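Local coordinates for fibronectin-binding protein BBK32 (Borrelia burgdorferi, PDB 6N1L), which probably binds the complement protease C1r through this helical domain to block the classical complement pathway, and probably binds fibronectin as well, at residues T75-I80 with N104-I109; D68-F73 with K115-S120; K99-N104 with L140-G145. One frame throughout, in Å; residues are numbered along the deposited sequence.

Interaction 1 (T75-I80 with N104-I109); sequences TLLNYI and NIEAEI
Leu77 and Ile109 face each other, CA to CA 6.3 Å, across two antiparallel helices whose axes approach to 9.8 Å at 158°, a shallow crossing typical of an antiparallel helical bundle. Ile109 is the knob: it enters the hole formed on the opposing helix by Phe73, Leu76, Leu77 and Ile80, a knobs-into-holes fit. Its two branches divide the work. CG1, anti to the carbonyl carbon (chi1 -66°), carries CD1 between the neighbouring turns, 3.6 Å from Ile80 CG1 and 3.7 Å from Leu76 CG. CG2 turns to the other flank and rests at 3.8 Å from both CB and CD1 of Leu77. Leu77 starts off beside the interface, but its CG is anti to the backbone N (chi1 -176°), which brings CD1 back over Ile109 and to the aliphatic stem of Glu106. One turn along, Ile80 and Glu106 run past each other in opposite directions, Ile80 CG2 lying against Glu106 CB, and this methyl also meets Ile105 CG2 at 4.2 Å. The carboxylate of Glu106 stands at the border of this apolar seam, where OE2 forms a salt bridge with Lys110 NZ and accepts a hydrogen bond from Gln81 NE2. Helix 9-44 covers Leu76 and Ile80 through Ala23. Ile80 CG2 lies directly against the Glu106 backbone, 3.8 Å from its N atom.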
ATOM      1  N   THR A  75      -3.759  -7.390   2.154  1.00 31.87           N
ATOM      2  CA  THR A  75      -3.165  -7.899   0.923  1.00 33.14           C
ATOM      3  C   THR A  75      -1.697  -7.481   0.822  1.00 37.17           C
ATOM      4  O   THR A  75      -0.819  -8.300   0.522  1.00 34.25           O
ATOM      5  CB  THR A  75      -3.942  -7.395  -0.291  1.00 37.09           C
ATOM      6  OG1 THR A  75      -5.278  -7.928  -0.280  1.00 34.55           O
ATOM      7  CG2 THR A  75      -3.246  -7.788  -1.576  1.00 39.74           C
ATOM      8  N   LEU A  76      -1.420  -6.204   1.102  1.00 30.48           N
ATOM      9  CA  LEU A  76      -0.039  -5.714   1.073  1.00 29.29           C
ATOM     10  C   LEU A  76       0.841  -6.460   2.076  1.00 28.99           C
ATOM     11  O   LEU A  76       1.941  -6.911   1.733  1.00 31.24           O
ATOM     12  CB  LEU A  76      -0.021  -4.209   1.347  1.00 28.73           C
ATOM     13  CG  LEU A  76       1.346  -3.534   1.530  1.00 28.70           C
ATOM     14  CD1 LEU A  76       2.223  -3.728   0.303  1.00 29.67           C
ATOM     15  CD2 LEU A  76       1.120  -2.047   1.774  1.00 28.75           C
ATOM     16  N   LEU A  77       0.392  -6.567   3.329  1.00 28.06           N
ATOM     17  CA  LEU A  77       1.158  -7.287   4.341  1.00 32.85           C
ATOM     18  C   LEU A  77       1.434  -8.722   3.906  1.00 36.73           C
ATOM     19  O   LEU A  77       2.570  -9.214   4.003  1.00 31.34           O
ATOM     20  CB  LEU A  77       0.414  -7.266   5.675  1.00 33.24           C
ATOM     21  CG  LEU A  77       1.114  -7.887   6.882  1.00 33.46           C
ATOM     22  CD1 LEU A  77       2.518  -7.274   7.105  1.00 32.44           C
ATOM     23  CD2 LEU A  77       0.253  -7.778   8.138  1.00 38.39           C
ATOM     24  N   ASN A  78       0.400  -9.412   3.423  1.00 34.09           N
ATOM     25  CA  ASN A  78       0.578 -10.810   3.039  1.00 37.76           C
ATOM     26  C   ASN A  78       1.624 -10.964   1.940  1.00 36.20           C
ATOM     27  O   ASN A  78       2.461 -11.873   2.002  1.00 37.41           O
ATOM     28  CB  ASN A  78      -0.758 -11.413   2.604  1.00 38.63           C
ATOM     29  CG  ASN A  78      -1.702 -11.634   3.771  1.00 39.01           C
ATOM     30  OD1 ASN A  78      -1.289 -11.607   4.928  1.00 44.97           O
ATOM     31  ND2 ASN A  78      -2.984 -11.877   3.467  1.00 47.65           N
ATOM     32  N   TYR A  79       1.600 -10.089   0.927  1.00 33.24           N
ATOM     33  CA  TYR A  79       2.606 -10.173  -0.126  1.00 34.22           C
ATOM     34  C   TYR A  79       4.010  -9.991   0.449  1.00 32.10           C
ATOM     35  O   TYR A  79       4.944 -10.711   0.066  1.00 33.49           O
ATOM     36  CB  TYR A  79       2.338  -9.131  -1.213  1.00 32.58           C
ATOM     37  CG  TYR A  79       1.280  -9.528  -2.232  1.00 35.12           C
ATOM     38  CD1 TYR A  79       1.278 -10.799  -2.805  1.00 36.46           C
ATOM     39  CD2 TYR A  79       0.287  -8.634  -2.619  1.00 34.29           C
ATOM     40  CE1 TYR A  79       0.313 -11.164  -3.739  1.00 40.02           C
ATOM     41  CE2 TYR A  79      -0.678  -8.986  -3.545  1.00 36.63           C
ATOM     42  CZ  TYR A  79      -0.661 -10.250  -4.105  1.00 38.78           C
ATOM     43  OH  TYR A  79      -1.621 -10.594  -5.026  1.00 43.33           O
ATOM     44  N   ILE A  80       4.182  -9.044   1.373  1.00 28.88           N
ATOM     45  CA  ILE A  80       5.509  -8.816   1.948  1.00 31.42           C
ATOM     46  C   ILE A  80       5.901  -9.962   2.877  1.00 31.23           C
ATOM     47  O   ILE A  80       7.075 -10.352   2.942  1.00 32.04           O
ATOM     48  CB  ILE A  80       5.558  -7.455   2.675  1.00 28.87           C
ATOM     49  CG1 ILE A  80       5.373  -6.318   1.667  1.00 30.00           C
ATOM     50  CG2 ILE A  80       6.882  -7.270   3.443  1.00 29.54           C
ATOM     51  CD1 ILE A  80       6.345  -6.367   0.521  1.00 32.53           C
ATOM     52  N   ASN A 104      12.294  -4.892   7.292  1.00 33.43           N
ATOM     53  CA  ASN A 104      12.013  -3.545   7.773  1.00 32.05           C
ATOM     54  C   ASN A 104      10.661  -3.069   7.266  1.00 32.70           C
ATOM     55  O   ASN A 104       9.887  -2.451   8.008  1.00 34.91           O
ATOM     56  CB  ASN A 104      13.101  -2.579   7.318  1.00 37.19           C
ATOM     57  CG  ASN A 104      14.409  -2.780   8.055  1.00 41.35           C
ATOM     58  OD1 ASN A 104      14.423  -3.204   9.208  1.00 43.03           O
ATOM     59  ND2 ASN A 104      15.514  -2.470   7.390  1.00 45.43           N
ATOM     60  N   ILE A 105      10.354  -3.376   6.007  1.00 31.74           N
ATOM     61  CA  ILE A 105       9.091  -2.942   5.417  1.00 30.61           C
ATOM     62  C   ILE A 105       7.916  -3.682   6.044  1.00 31.92           C
ATOM     63  O   ILE A 105       6.860  -3.089   6.299  1.00 29.70           O
ATOM     64  CB  ILE A 105       9.150  -3.140   3.896  1.00 30.69           C
ATOM     65  CG1 ILE A 105      10.031  -2.054   3.271  1.00 33.65           C
ATOM     66  CG2 ILE A 105       7.742  -3.212   3.270  1.00 31.16           C
ATOM     67  CD1 ILE A 105      10.526  -2.401   1.902  1.00 35.13           C
ATOM     68  N   GLU A 106       8.073  -4.983   6.296  1.00 29.67           N
ATOM     69  CA  GLU A 106       7.037  -5.730   7.005  1.00 31.66           C
ATOM     70  C   GLU A 106       6.678  -5.058   8.321  1.00 31.42           C
ATOM     71  O   GLU A 106       5.497  -4.863   8.621  1.00 36.21           O
ATOM     72  CB  GLU A 106       7.488  -7.174   7.253  1.00 34.60           C
ATOM     73  CG  GLU A 106       6.406  -8.028   7.912  1.00 38.94           C
ATOM     74  CD  GLU A 106       6.922  -9.369   8.425  1.00 47.17           C
ATOM     75  OE1 GLU A 106       8.151  -9.613   8.359  1.00 50.30           O
ATOM     76  OE2 GLU A 106       6.090 -10.174   8.899  1.00 51.20           O
ATOM     77  N   ALA A 107       7.686  -4.686   9.118  1.00 30.74           N
ATOM     78  CA  ALA A 107       7.411  -4.053  10.406  1.00 34.05           C
ATOM     79  C   ALA A 107       6.689  -2.718  10.228  1.00 36.47           C
ATOM     80  O   ALA A 107       5.755  -2.399  10.978  1.00 36.45           O
ATOM     81  CB  ALA A 107       8.715  -3.872  11.185  1.00 38.62           C
ATOM     82  N   GLU A 108       7.092  -1.932   9.224  1.00 34.04           N
ATOM     83  CA  GLU A 108       6.422  -0.658   8.962  1.00 34.70           C
ATOM     84  C   GLU A 108       4.962  -0.867   8.583  1.00 34.63           C
ATOM     85  O   GLU A 108       4.087  -0.106   9.018  1.00 34.03           O
ATOM     86  CB  GLU A 108       7.158   0.114   7.859  1.00 36.20           C
ATOM     87  CG  GLU A 108       6.457   1.418   7.372  1.00 39.22           C
ATOM     88  CD  GLU A 108       6.505   2.574   8.368  1.00 53.56           C
ATOM     89  OE1 GLU A 108       7.261   2.472   9.358  1.00 52.13           O
ATOM     90  OE2 GLU A 108       5.792   3.592   8.154  1.00 45.20           O
ATOM     91  N   ILE A 109       4.672  -1.892   7.771  1.00 29.92           N
ATOM     92  CA  ILE A 109       3.281  -2.150   7.378  1.00 29.45           C
ATOM     93  C   ILE A 109       2.429  -2.426   8.609  1.00 33.04           C
ATOM     94  O   ILE A 109       1.288  -1.951   8.720  1.00 33.77           O
ATOM     95  CB  ILE A 109       3.206  -3.314   6.364  1.00 29.22           C
ATOM     96  CG1 ILE A 109       3.872  -2.911   5.059  1.00 28.49           C
ATOM     97  CG2 ILE A 109       1.750  -3.690   6.060  1.00 31.90           C
ATOM     98  CD1 ILE A 109       4.006  -4.028   4.068  1.00 30.59           C
TER

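Interaction 2 (D68-F73 with K115-S120); sequences DLEKNF and KIKEQS
Glu70 and Ile116 mark the closest backbone approach, with CA atoms 7.9 Å apart, where the helix of 68-73 meets the last turn of the helix ending at Lys117; from Glu118 the chain leaves helical geometry. Ile116 supplies most of the contact from its side. Its CG1 lies anti to the carbonyl carbon (chi1 -71°) and sends CD1 over one face of the Phe73 ring, 3.4 Å above the plane and displaced toward the rim. The CH-pi contact measures 3.7 Å from CD1 to the ring centroid, 24° off the ring normal, and CD1 and CE1 of the ring are the carbons nearest the methyl. Leu69 O sits at the edge of the same ring, in its plane. Leu69 and Ile116 meet tip to tip: Leu69 CD2 is 3.9 Å from Ile116 CD1 and 4.0 Å from its CG2. Beside this apolar core Glu70 extends past Ile116, and its OE2 comes to 4.0 Å from Lys117 CG; the lysine amine is farther off, with NZ 6.3 Å from that oxygen, so opposite charges are close without forming a bridge. Lys66 NZ donates to Ile116 O, tying the start of helix 66-87 to the end of helix 93-117. Ile30 of helix 9-44 packs on Leu69 and Phe73, and helix 122-147 adds Tyr126 against Leu69 and Ile129 and Ile133 against Phe73.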
ATOM      1  N   ASP A  68     -12.409  -1.647   3.048  1.00 40.50           N
ATOM      2  CA  ASP A  68     -11.657  -1.782   1.807  1.00 38.64           C
ATOM      3  C   ASP A  68     -10.197  -1.379   2.004  1.00 35.79           C
ATOM      4  O   ASP A  68      -9.287  -2.024   1.461  1.00 38.24           O
ATOM      5  CB  ASP A  68     -12.312  -0.941   0.715  1.00 40.94           C
ATOM      6  CG  ASP A  68     -11.506  -0.888  -0.559  1.00 44.98           C
ATOM      7  OD1 ASP A  68     -11.361  -1.938  -1.230  1.00 52.86           O
ATOM      8  OD2 ASP A  68     -11.020   0.219  -0.902  1.00 47.81           O
ATOM      9  N   LEU A  69      -9.960  -0.303   2.756  1.00 34.45           N
ATOM     10  CA  LEU A  69      -8.586   0.092   3.061  1.00 36.37           C
ATOM     11  C   LEU A  69      -7.881  -0.996   3.864  1.00 40.82           C
ATOM     12  O   LEU A  69      -6.711  -1.324   3.602  1.00 36.35           O
ATOM     13  CB  LEU A  69      -8.574   1.422   3.817  1.00 32.71           C
ATOM     14  CG  LEU A  69      -7.219   1.928   4.341  1.00 33.83           C
ATOM     15  CD1 LEU A  69      -6.246   2.120   3.185  1.00 34.72           C
ATOM     16  CD2 LEU A  69      -7.336   3.213   5.159  1.00 34.66           C
ATOM     17  N   GLU A  70      -8.591  -1.588   4.828  1.00 36.03           N
ATOM     18  CA  GLU A  70      -7.966  -2.613   5.665  1.00 41.05           C
ATOM     19  C   GLU A  70      -7.702  -3.883   4.865  1.00 39.69           C
ATOM     20  O   GLU A  70      -6.661  -4.539   5.054  1.00 38.48           O
ATOM     21  CB  GLU A  70      -8.839  -2.877   6.897  1.00 41.23           C
ATOM     22  CG  GLU A  70      -8.383  -2.102   8.135  1.00 49.82           C
ATOM     23  CD  GLU A  70      -9.484  -1.868   9.167  1.00 56.29           C
ATOM     24  OE1 GLU A  70     -10.640  -2.263   8.909  1.00 55.07           O
ATOM     25  OE2 GLU A  70      -9.188  -1.290  10.241  1.00 58.31           O
ATOM     26  N   LYS A  71      -8.615  -4.229   3.946  1.00 35.16           N
ATOM     27  CA  LYS A  71      -8.393  -5.356   3.045  1.00 39.08           C
ATOM     28  C   LYS A  71      -7.151  -5.143   2.196  1.00 39.48           C
ATOM     29  O   LYS A  71      -6.290  -6.028   2.100  1.00 36.07           O
ATOM     30  CB  LYS A  71      -9.611  -5.561   2.148  1.00 39.25           C
ATOM     31  CG  LYS A  71      -9.530  -6.778   1.246  1.00 43.56           C
ATOM     32  CD  LYS A  71      -9.242  -8.032   2.063  1.00 54.82           C
ATOM     33  CE  LYS A  71      -9.812  -9.283   1.408  1.00 57.90           C
ATOM     34  NZ  LYS A  71      -8.727 -10.223   0.975  1.00 60.23           N
ATOM     35  N   ASN A  72      -7.028  -3.964   1.581  1.00 38.13           N
ATOM     36  CA  ASN A  72      -5.845  -3.672   0.781  1.00 34.08           C
ATOM     37  C   ASN A  72      -4.570  -3.734   1.625  1.00 32.24           C
ATOM     38  O   ASN A  72      -3.521  -4.173   1.139  1.00 34.02           O
ATOM     39  CB  ASN A  72      -5.986  -2.301   0.117  1.00 31.35           C
ATOM     40  CG  ASN A  72      -6.975  -2.310  -1.039  1.00 37.82           C
ATOM     41  OD1 ASN A  72      -7.306  -3.363  -1.582  1.00 41.82           O
ATOM     42  ND2 ASN A  72      -7.443  -1.130  -1.422  1.00 39.85           N
ATOM     43  N   PHE A  73      -4.630  -3.297   2.887  1.00 30.79           N
ATOM     44  CA  PHE A  73      -3.421  -3.384   3.712  1.00 33.86           C
ATOM     45  C   PHE A  73      -3.114  -4.828   4.094  1.00 39.74           C
ATOM     46  O   PHE A  73      -1.942  -5.216   4.175  1.00 32.88           O
ATOM     47  CB  PHE A  73      -3.527  -2.506   4.957  1.00 31.78           C
ATOM     48  CG  PHE A  73      -2.809  -1.191   4.811  1.00 31.75           C
ATOM     49  CD1 PHE A  73      -3.448  -0.101   4.243  1.00 35.15           C
ATOM     50  CD2 PHE A  73      -1.480  -1.057   5.188  1.00 30.47           C
ATOM     51  CE1 PHE A  73      -2.774   1.112   4.072  1.00 32.28           C
ATOM     52  CE2 PHE A  73      -0.807   0.138   5.019  1.00 31.37           C
ATOM     53  CZ  PHE A  73      -1.455   1.234   4.469  1.00 36.17           C
ATOM     54  N   LYS A 115      -1.934   2.267  12.900  1.00 44.26           N
ATOM     55  CA  LYS A 115      -2.321   3.673  12.776  1.00 48.20           C
ATOM     56  C   LYS A 115      -3.715   3.809  12.182  1.00 45.22           C
ATOM     57  O   LYS A 115      -4.495   4.667  12.609  1.00 50.61           O
ATOM     58  CB  LYS A 115      -1.311   4.440  11.918  1.00 39.76           C
ATOM     59  CG  LYS A 115      -0.031   4.829  12.623  1.00 49.51           C
ATOM     60  CD  LYS A 115       0.902   5.588  11.687  1.00 46.76           C
ATOM     61  CE  LYS A 115       2.169   6.015  12.399  1.00 52.02           C
ATOM     62  NZ  LYS A 115       3.149   6.604  11.453  1.00 54.98           N
ATOM     63  N   ILE A 116      -4.044   2.977  11.190  1.00 37.74           N
ATOM     64  CA  ILE A 116      -5.364   3.025  10.565  1.00 44.45           C
ATOM     65  C   ILE A 116      -6.451   2.672  11.571  1.00 51.08           C
ATOM     66  O   ILE A 116      -7.559   3.220  11.520  1.00 49.08           O
ATOM     67  CB  ILE A 116      -5.396   2.083   9.343  1.00 45.29           C
ATOM     68  CG1 ILE A 116      -4.557   2.661   8.206  1.00 42.32           C
ATOM     69  CG2 ILE A 116      -6.820   1.811   8.874  1.00 48.86           C
ATOM     70  CD1 ILE A 116      -4.312   1.660   7.115  1.00 43.51           C
ATOM     71  N   LYS A 117      -6.154   1.765  12.505  1.00 50.53           N
ATOM     72  CA  LYS A 117      -7.155   1.353  13.485  1.00 52.79           C
ATOM     73  C   LYS A 117      -7.522   2.489  14.433  1.00 52.06           C
ATOM     74  O   LYS A 117      -8.687   2.620  14.823  1.00 58.98           O
ATOM     75  CB  LYS A 117      -6.648   0.144  14.268  1.00 54.56           C
ATOM     76  CG  LYS A 117      -6.890  -1.165  13.566  1.00 54.65           C
ATOM     77  CD  LYS A 117      -6.141  -2.299  14.241  1.00 56.41           C
ATOM     78  CE  LYS A 117      -6.381  -3.608  13.503  1.00 62.90           C
ATOM     79  NZ  LYS A 117      -5.442  -4.666  13.960  1.00 63.35           N
ATOM     80  N   GLU A 118      -6.559   3.334  14.795  1.00 51.73           N
ATOM     81  CA  GLU A 118      -6.800   4.395  15.767  1.00 56.50           C
ATOM     82  C   GLU A 118      -7.410   5.661  15.150  1.00 59.30           C
ATOM     83  O   GLU A 118      -7.438   6.704  15.820  1.00 60.93           O
ATOM     84  CB  GLU A 118      -5.499   4.737  16.506  1.00 57.36           C
ATOM     85  CG  GLU A 118      -4.482   5.537  15.697  1.00 57.06           C
ATOM     86  CD  GLU A 118      -3.089   5.511  16.318  1.00 62.35           C
ATOM     87  OE1 GLU A 118      -2.831   4.635  17.176  1.00 66.87           O
ATOM     88  OE2 GLU A 118      -2.246   6.358  15.947  1.00 63.41           O
ATOM     89  N   GLN A 119      -7.913   5.595  13.919  1.00 55.90           N
ATOM     90  CA  GLN A 119      -8.494   6.746  13.231  1.00 54.14           C
ATOM     91  C   GLN A 119      -9.939   6.418  12.871  1.00 55.29           C
ATOM     92  O   GLN A 119     -10.193   5.590  11.994  1.00 56.02           O
ATOM     93  CB  GLN A 119      -7.696   7.102  11.974  1.00 51.33           C
ATOM     94  CG  GLN A 119      -6.342   7.739  12.240  1.00 53.63           C
ATOM     95  CD  GLN A 119      -6.444   9.171  12.731  1.00 60.62           C
ATOM     96  OE1 GLN A 119      -7.536   9.735  12.806  1.00 57.51           O
ATOM     97  NE2 GLN A 119      -5.300   9.769  13.070  1.00 59.41           N
ATOM     98  N   SER A 120     -10.886   7.078  13.538  1.00 55.05           N
ATOM     99  CA  SER A 120     -12.294   6.864  13.222  1.00 54.16           C
ATOM    100  C   SER A 120     -12.642   7.394  11.835  1.00 50.45           C
ATOM    101  O   SER A 120     -13.433   6.780  11.110  1.00 55.11           O
ATOM    102  CB  SER A 120     -13.165   7.535  14.284  1.00 51.48           C
ATOM    103  OG  SER A 120     -12.647   8.814  14.607  1.00 59.99           O
TER

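Interaction 3 (K99-N104 with L140-G145); sequences KRKLEN and LKEVQG
The carboxylate of Glu142 is the flat group that meets the other helix, and it does so through one oxygen: OE1 faces the amine of Lys101. On the far flank of helix 93-117, the carboxylate of Glu103 is met by Lys99 NZ, which comes from above its plane to make a 2.8 Å salt bridge with OE1. Across the interface the ion pair is looser. Lys101 NZ and Glu142 OE1 are 3.9 Å apart, a long salt bridge, and a water beside the pair bridges it, accepting from Lys101 NZ at 3.1 Å and donating to Glu142 OE1 at 2.8 Å. Lys101 reaches this position by bending at its last two torsions (chi3 64°, chi4 53°), so its chain curls round a Val143 methyl: CB and CE both lie 3.9 Å from Val143 CG2, and CD is close behind. The lysine thus serves as an apolar cover along its stem and as a charge at its tip. Deeper in, Val143 turns its other methyl, CG1, to Leu102 CD2 at 4.2 Å. That same leucine methyl also meets Leu140 CD2 at 3.9 Å, the two leucine side chains crossing at about a right angle. Val84 of helix 66-87 and Val20 of helix 9-44 pack on Leu102, and Ile80, Ile24 and Ile27 on Leu140, placing these methyls in the shared core. With axes 10.0 Å apart at 161°, the pair is an antiparallel helix packing of the kind found in helical bundles, with an apolar seam inside and a water-bridged lysine-glutamate pair along its border.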
ATOM      1  N   LYS A  99      16.605  -9.045   1.693  1.00 33.82           N
ATOM      2  CA  LYS A  99      15.821  -9.626   2.781  1.00 36.33           C
ATOM      3  C   LYS A  99      15.736  -8.675   3.973  1.00 36.24           C
ATOM      4  O   LYS A  99      14.678  -8.542   4.605  1.00 31.50           O
ATOM      5  CB  LYS A  99      16.424 -10.973   3.192  1.00 33.42           C
ATOM      6  CG  LYS A  99      15.644 -11.736   4.255  1.00 36.09           C
ATOM      7  CD  LYS A  99      16.144 -11.420   5.654  1.00 38.51           C
ATOM      8  CE  LYS A  99      15.670 -12.457   6.656  1.00 42.85           C
ATOM      9  NZ  LYS A  99      16.241 -12.190   8.007  1.00 42.26           N
ATOM     10  N   ARG A 100      16.841  -8.006   4.310  1.00 30.54           N
ATOM     11  CA  ARG A 100      16.805  -7.096   5.445  1.00 30.78           C
ATOM     12  C   ARG A 100      15.864  -5.921   5.190  1.00 35.81           C
ATOM     13  O   ARG A 100      15.137  -5.493   6.094  1.00 32.89           O
ATOM     14  CB  ARG A 100      18.221  -6.614   5.764  1.00 36.96           C
ATOM     15  CG  ARG A 100      19.092  -7.731   6.327  1.00 37.63           C
ATOM     16  CD  ARG A 100      20.441  -7.192   6.830  1.00 40.61           C
ATOM     17  NE  ARG A 100      21.306  -6.789   5.722  1.00 44.68           N
ATOM     18  CZ  ARG A 100      22.148  -7.603   5.094  1.00 45.51           C
ATOM     19  NH1 ARG A 100      22.248  -8.876   5.461  1.00 46.06           N
ATOM     20  NH2 ARG A 100      22.892  -7.145   4.096  1.00 49.82           N
ATOM     21  N   LYS A 101      15.856  -5.393   3.967  1.00 34.95           N
ATOM     22  CA  LYS A 101      14.944  -4.291   3.665  1.00 34.99           C
ATOM     23  C   LYS A 101      13.491  -4.745   3.754  1.00 31.66           C
ATOM     24  O   LYS A 101      12.638  -4.017   4.265  1.00 31.80           O
ATOM     25  CB  LYS A 101      15.238  -3.731   2.276  1.00 37.79           C
ATOM     26  CG  LYS A 101      16.597  -3.048   2.150  1.00 44.39           C
ATOM     27  CD  LYS A 101      16.850  -2.571   0.720  1.00 50.17           C
ATOM     28  CE  LYS A 101      15.862  -1.489   0.296  1.00 52.22           C
ATOM     29  NZ  LYS A 101      15.816  -0.345   1.262  1.00 59.02           N
ATOM     30  N   LEU A 102      13.202  -5.952   3.267  1.00 30.81           N
ATOM     31  CA  LEU A 102      11.838  -6.464   3.300  1.00 30.03           C
ATOM     32  C   LEU A 102      11.345  -6.661   4.730  1.00 31.15           C
ATOM     33  O   LEU A 102      10.182  -6.385   5.033  1.00 29.81           O
ATOM     34  CB  LEU A 102      11.770  -7.777   2.509  1.00 28.00           C
ATOM     35  CG  LEU A 102      11.941  -7.669   0.997  1.00 31.03           C
ATOM     36  CD1 LEU A 102      12.120  -9.037   0.393  1.00 33.03           C
ATOM     37  CD2 LEU A 102      10.721  -7.006   0.358  1.00 34.32           C
ATOM     38  N   GLU A 103      12.205  -7.142   5.627  1.00 30.51           N
ATOM     39  CA  GLU A 103      11.789  -7.267   7.020  1.00 34.32           C
ATOM     40  C   GLU A 103      11.496  -5.904   7.636  1.00 35.11           C
ATOM     41  O   GLU A 103      10.547  -5.759   8.416  1.00 34.49           O
ATOM     42  CB  GLU A 103      12.855  -8.008   7.824  1.00 37.89           C
ATOM     43  CG  GLU A 103      12.921  -9.464   7.458  1.00 41.67           C
ATOM     44  CD  GLU A 103      13.589 -10.318   8.523  1.00 51.54           C
ATOM     45  OE1 GLU A 103      14.756 -10.017   8.857  1.00 44.23           O
ATOM     46  OE2 GLU A 103      12.942 -11.284   9.012  1.00 48.97           O
ATOM     47  N   ASN A 104      12.294  -4.892   7.292  1.00 33.43           N
ATOM     48  CA  ASN A 104      12.013  -3.545   7.773  1.00 32.05           C
ATOM     49  C   ASN A 104      10.661  -3.069   7.266  1.00 32.70           C
ATOM     50  O   ASN A 104       9.887  -2.451   8.008  1.00 34.91           O
ATOM     51  CB  ASN A 104      13.101  -2.579   7.318  1.00 37.19           C
ATOM     52  CG  ASN A 104      14.409  -2.780   8.055  1.00 41.35           C
ATOM     53  OD1 ASN A 104      14.423  -3.204   9.208  1.00 43.03           O
ATOM     54  ND2 ASN A 104      15.514  -2.470   7.390  1.00 45.43           N
ATOM     55  N   LEU A 140      10.549  -0.688  -2.130  1.00 32.71           N
ATOM     56  CA  LEU A 140      10.316  -1.963  -2.799  1.00 33.26           C
ATOM     57  C   LEU A 140      10.893  -1.974  -4.209  1.00 39.58           C
ATOM     58  O   LEU A 140      11.350  -3.021  -4.682  1.00 41.00           O
ATOM     59  CB  LEU A 140       8.816  -2.273  -2.842  1.00 30.68           C
ATOM     60  CG  LEU A 140       8.174  -2.552  -1.478  1.00 31.82           C
ATOM     61  CD1 LEU A 140       6.653  -2.636  -1.620  1.00 29.83           C
ATOM     62  CD2 LEU A 140       8.725  -3.842  -0.858  1.00 33.00           C
ATOM     63  N   LYS A 141      10.875  -0.828  -4.893  1.00 38.36           N
ATOM     64  CA  LYS A 141      11.498  -0.743  -6.210  1.00 41.35           C
ATOM     65  C   LYS A 141      13.008  -0.939  -6.113  1.00 43.97           C
ATOM     66  O   LYS A 141      13.616  -1.569  -6.987  1.00 46.10           O
ATOM     67  CB  LYS A 141      11.163   0.601  -6.862  1.00 43.94           C
ATOM     68  CG  LYS A 141       9.748   0.667  -7.431  1.00 47.33           C
ATOM     69  CD  LYS A 141       9.336   2.108  -7.735  1.00 49.31           C
ATOM     70  CE  LYS A 141       7.870   2.201  -8.114  1.00 51.31           C
ATOM     71  NZ  LYS A 141       7.595   1.618  -9.459  1.00 55.83           N
ATOM     72  N   GLU A 142      13.626  -0.400  -5.059  1.00 42.54           N
ATOM     73  CA  GLU A 142      15.042  -0.667  -4.802  1.00 46.92           C
ATOM     74  C   GLU A 142      15.295  -2.156  -4.602  1.00 48.81           C
ATOM     75  O   GLU A 142      16.273  -2.705  -5.130  1.00 50.12           O
ATOM     76  CB  GLU A 142      15.505   0.114  -3.581  1.00 44.59           C
ATOM     77  CG  GLU A 142      15.965   1.518  -3.905  1.00 51.60           C
ATOM     78  CD  GLU A 142      15.618   2.526  -2.827  1.00 57.99           C
ATOM     79  OE1 GLU A 142      15.804   2.223  -1.624  1.00 58.88           O
ATOM     80  OE2 GLU A 142      15.158   3.633  -3.189  1.00 62.13           O
ATOM     81  N   VAL A 143      14.432  -2.822  -3.828  1.00 44.18           N
ATOM     82  CA  VAL A 143      14.575  -4.258  -3.595  1.00 45.12           C
ATOM     83  C   VAL A 143      14.611  -5.005  -4.917  1.00 52.01           C
ATOM     84  O   VAL A 143      15.450  -5.892  -5.129  1.00 50.85           O
ATOM     85  CB  VAL A 143      13.436  -4.768  -2.690  1.00 37.47           C
ATOM     86  CG1 VAL A 143      13.268  -6.276  -2.839  1.00 38.96           C
ATOM     87  CG2 VAL A 143      13.684  -4.375  -1.242  1.00 38.22           C
ATOM     88  N   GLN A 144      13.706  -4.651  -5.833  1.00 47.02           N
ATOM     89  CA  GLN A 144      13.666  -5.311  -7.130  1.00 52.41           C
ATOM     90  C   GLN A 144      14.979  -5.155  -7.880  1.00 57.26           C
ATOM     91  O   GLN A 144      15.418  -6.092  -8.555  1.00 62.35           O
ATOM     92  CB  GLN A 144      12.504  -4.764  -7.958  1.00 49.97           C
ATOM     93  CG  GLN A 144      11.129  -5.166  -7.441  1.00 50.51           C
ATOM     94  CD  GLN A 144      10.819  -6.648  -7.647  1.00 51.22           C
ATOM     95  OE1 GLN A 144      11.619  -7.527  -7.302  1.00 57.83           O
ATOM     96  NE2 GLN A 144       9.654  -6.930  -8.209  1.00 52.90           N
ATOM     97  N   GLY A 145      15.626  -3.998  -7.764  1.00 54.46           N
ATOM     98  CA  GLY A 145      16.904  -3.816  -8.435  1.00 59.85           C
ATOM     99  C   GLY A 145      18.025  -4.594  -7.786  1.00 59.49           C
ATOM    100  O   GLY A 145      18.931  -5.088  -8.469  1.00 61.61           O
TER
HETATM  101  O   HOH W   1      15.015   2.683   1.042  1.00 51.89           O

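In the fold
After helix 9-44 and the short helix 51-61, helix 66-87 contributes 68-73, which opens interaction 2, and 75-80, which opens interaction 1. On helix 93-117 the chain opens interaction 3 with 99-104, whose last residue, Asn104, also begins 104-109, which closes interaction 1; 115-120 then closes interaction 2 around it, so the first loop is nested in the second. Both zip the same two helices, touching where Ile109 CG2 meets Phe73 CD2. Interaction 3 closes only at 140-145, on helix 122-147, hence crossing both. It abuts interaction 1 through Leu140, which reaches Ile80 and Ile105, whereas interaction 2 lies at the other end, its centre about 23 Å from that of interaction 3.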